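Local coordinates for hemolysin-related protein (Vibrio cholerae serotype O1, PDB 6MLT) that forms part of the extracellular biofilm matrix, binds metal ions, and probably mediates adhesion by binding carbohydrate through its lectin domain, at residues Ile476-Tyr481 against Val491-Arg496. Sequence-based numbering, arbitrary orientation.
Sequences IGVSAY and VLVQDR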
loop_
_atom_site.group_PDB
_atom_site.type_symbol
_atom_site.label_atom_id
_atom_site.label_comp_id
_atom_site.label_asym_id
_atom_site.label_seq_id
_atom_site.Cartn_x
_atom_site.Cartn_y
_atom_site.Cartn_z
ATOM N N ILE A 476 -10.565 9.495 14.955
ATOM C CA ILE A 476 -9.536 8.604 15.476
ATOM C C ILE A 476 -9.073 7.634 14.393
ATOM O O ILE A 476 -9.843 7.212 13.520
ATOM C CB ILE A 476 -10.034 7.849 16.722
ATOM C CG1 ILE A 476 -8.897 7.051 17.380
ATOM C CG2 ILE A 476 -11.196 6.913 16.372
ATOM C CD1 ILE A 476 -7.761 7.917 17.942
ATOM N N GLY A 477 -7.794 7.291 14.446
ATOM C CA GLY A 477 -7.189 6.487 13.410
ATOM C C GLY A 477 -7.288 4.992 13.664
ATOM O O GLY A 477 -7.698 4.537 14.730
ATOM N N VAL A 478 -6.901 4.245 12.635
ATOM C CA VAL A 478 -6.792 2.796 12.670
ATOM C C VAL A 478 -5.530 2.422 11.907
ATOM O O VAL A 478 -5.000 3.207 11.118
ATOM C CB VAL A 478 -8.017 2.101 12.040
ATOM C CG1 VAL A 478 -9.277 2.408 12.843
ATOM C CG2 VAL A 478 -8.192 2.539 10.591
ATOM N N SER A 479 -5.048 1.205 12.148
ATOM C CA SER A 479 -3.971 0.631 11.352
ATOM C C SER A 479 -4.239 -0.860 11.205
ATOM O O SER A 479 -5.237 -1.382 11.708
ATOM C CB SER A 479 -2.600 0.901 11.982
ATOM O OG SER A 479 -2.454 0.185 13.191
ATOM N N ALA A 480 -3.337 -1.546 10.509
ATOM C CA ALA A 480 -3.535 -2.948 10.169
ATOM C C ALA A 480 -2.253 -3.726 10.419
ATOM O O ALA A 480 -1.148 -3.200 10.261
ATOM C CB ALA A 480 -3.953 -3.111 8.707
ATOM N N TYR A 481 -2.416 -4.992 10.799
ATOM C CA TYR A 481 -1.301 -5.911 10.982
ATOM C C TYR A 481 -1.852 -7.327 11.122
ATOM O O TYR A 481 -2.934 -7.532 11.682
ATOM C CB TYR A 481 -0.455 -5.546 12.211
ATOM C CG TYR A 481 0.580 -6.602 12.538
ATOM C CD1 TYR A 481 1.598 -6.903 11.638
ATOM C CD2 TYR A 481 0.528 -7.316 13.732
ATOM C CE1 TYR A 481 2.536 -7.889 11.915
ATOM C CE2 TYR A 481 1.466 -8.304 14.023
ATOM C CZ TYR A 481 2.462 -8.587 13.107
ATOM O OH TYR A 481 3.395 -9.561 13.382
ATOM N N VAL A 491 -7.345 -5.533 12.376
ATOM C CA VAL A 491 -7.506 -4.090 12.493
ATOM C C VAL A 491 -7.150 -3.665 13.911
ATOM O O VAL A 491 -7.588 -4.282 14.892
ATOM C CB VAL A 491 -8.948 -3.652 12.164
ATOM C CG1 VAL A 491 -9.038 -2.127 12.108
ATOM C CG2 VAL A 491 -9.418 -4.279 10.862
ATOM N N LEU A 492 -6.373 -2.590 14.015
ATOM C CA LEU A 492 -5.998 -2.006 15.294
ATOM C C LEU A 492 -6.766 -0.705 15.454
ATOM O O LEU A 492 -6.672 0.177 14.595
ATOM C CB LEU A 492 -4.494 -1.749 15.375
ATOM C CG LEU A 492 -3.564 -2.957 15.321
ATOM C CD1 LEU A 492 -3.431 -3.494 13.902
ATOM C CD2 LEU A 492 -2.208 -2.564 15.867
ATOM N N VAL A 493 -7.526 -0.596 16.544
ATOM C CA VAL A 493 -8.446 0.510 16.756
ATOM C C VAL A 493 -8.260 1.047 18.169
ATOM O O VAL A 493 -7.737 0.372 19.057
ATOM C CB VAL A 493 -9.921 0.096 16.533
ATOM C CG1 VAL A 493 -10.086 -0.596 15.189
ATOM C CG2 VAL A 493 -10.418 -0.801 17.663
ATOM N N GLN A 494 -8.735 2.269 18.372
ATOM C CA GLN A 494 -8.599 2.995 19.625
ATOM C C GLN A 494 -9.888 3.763 19.869
ATOM O O GLN A 494 -10.469 4.312 18.926
ATOM C CB GLN A 494 -7.409 3.962 19.558
ATOM C CG GLN A 494 -7.292 4.921 20.732
ATOM C CD GLN A 494 -6.806 4.225 21.987
ATOM O OE1 GLN A 494 -5.839 3.468 21.951
ATOM N NE2 GLN A 494 -7.485 4.460 23.099
ATOM N N ASP A 495 -10.351 3.792 21.122
ATOM C CA ASP A 495 -11.423 4.721 21.470
ATOM C C ASP A 495 -11.025 5.528 22.702
ATOM O O ASP A 495 -9.840 5.810 22.888
ATOM C CB ASP A 495 -12.770 3.993 21.635
ATOM C CG ASP A 495 -12.849 3.065 22.848
ATOM O OD1 ASP A 495 -11.899 2.953 23.650
ATOM O OD2 ASP A 495 -13.926 2.443 22.993
ATOM N N ARG A 496 -11.990 5.952 23.524
ATOM C CA ARG A 496 -11.641 6.813 24.652
ATOM C C ARG A 496 -10.852 6.063 25.719
ATOM O O ARG A 496 -10.015 6.664 26.401
ATOM C CB ARG A 496 -12.899 7.426 25.273
ATOM C CG ARG A 496 -13.696 8.365 24.346
ATOM C CD ARG A 496 -12.864 9.513 23.779
ATOM N NE ARG A 496 -12.260 10.353 24.813
ATOM C CZ ARG A 496 -12.905 11.286 25.503
ATOM N NH1 ARG A 496 -14.195 11.504 25.294
ATOM N NH2 ARG A 496 -12.258 11.996 26.418
HETATM O O HOH W 1 -9.948 3.602 16.183
#
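S479 and L492 form a hydrogen-bonded antiparallel pair. L492 N bonds to S479 O at 2.8 Å. S479 N returns a bond to L492 O at 3.1 Å. L492 O also receives a CA-H...O contact from V478 CA. Towards I476 the two chains diverge, and a water bridges them. It donates to G477 O and accepts from Q494 N, both at 2.8 Å.

The two strands form an antiparallel hairpin. They are the first two of a four-stranded meander, consistent with one blade of the protein's beta-propeller, the fold to which FG-GAP-like repeats belong. The turn between them and the start of the second strand hold a sodium ion, bound by D482, T484, D486, I488 and E490.

Side-chain packing lies on both faces. On one, V478 and V493 lie side by side, with CG1 to CG1 at 3.9 Å. V491 CG1 is a looser neighbour, 4.4 Å from V478 CB. On the other, the S479 torsion (chi1 68°) places OG alongside L492, 3.6 Å from its CB and close to CD2. The same OG hydrogen-bonds to P524 O. L492 CD1 lies 4.0 Å from Y481 CB. V526 of strand 525-527 packs against L492 and Y481.

Beyond the water, I476 CG1 rests 3.5 Å from Q494 O. A bend at chi2 (74°) turns the Q494 amide back toward its own strand's end, where NE2 hydrogen-bonds to D495 O. NE2 also bonds to N515 O.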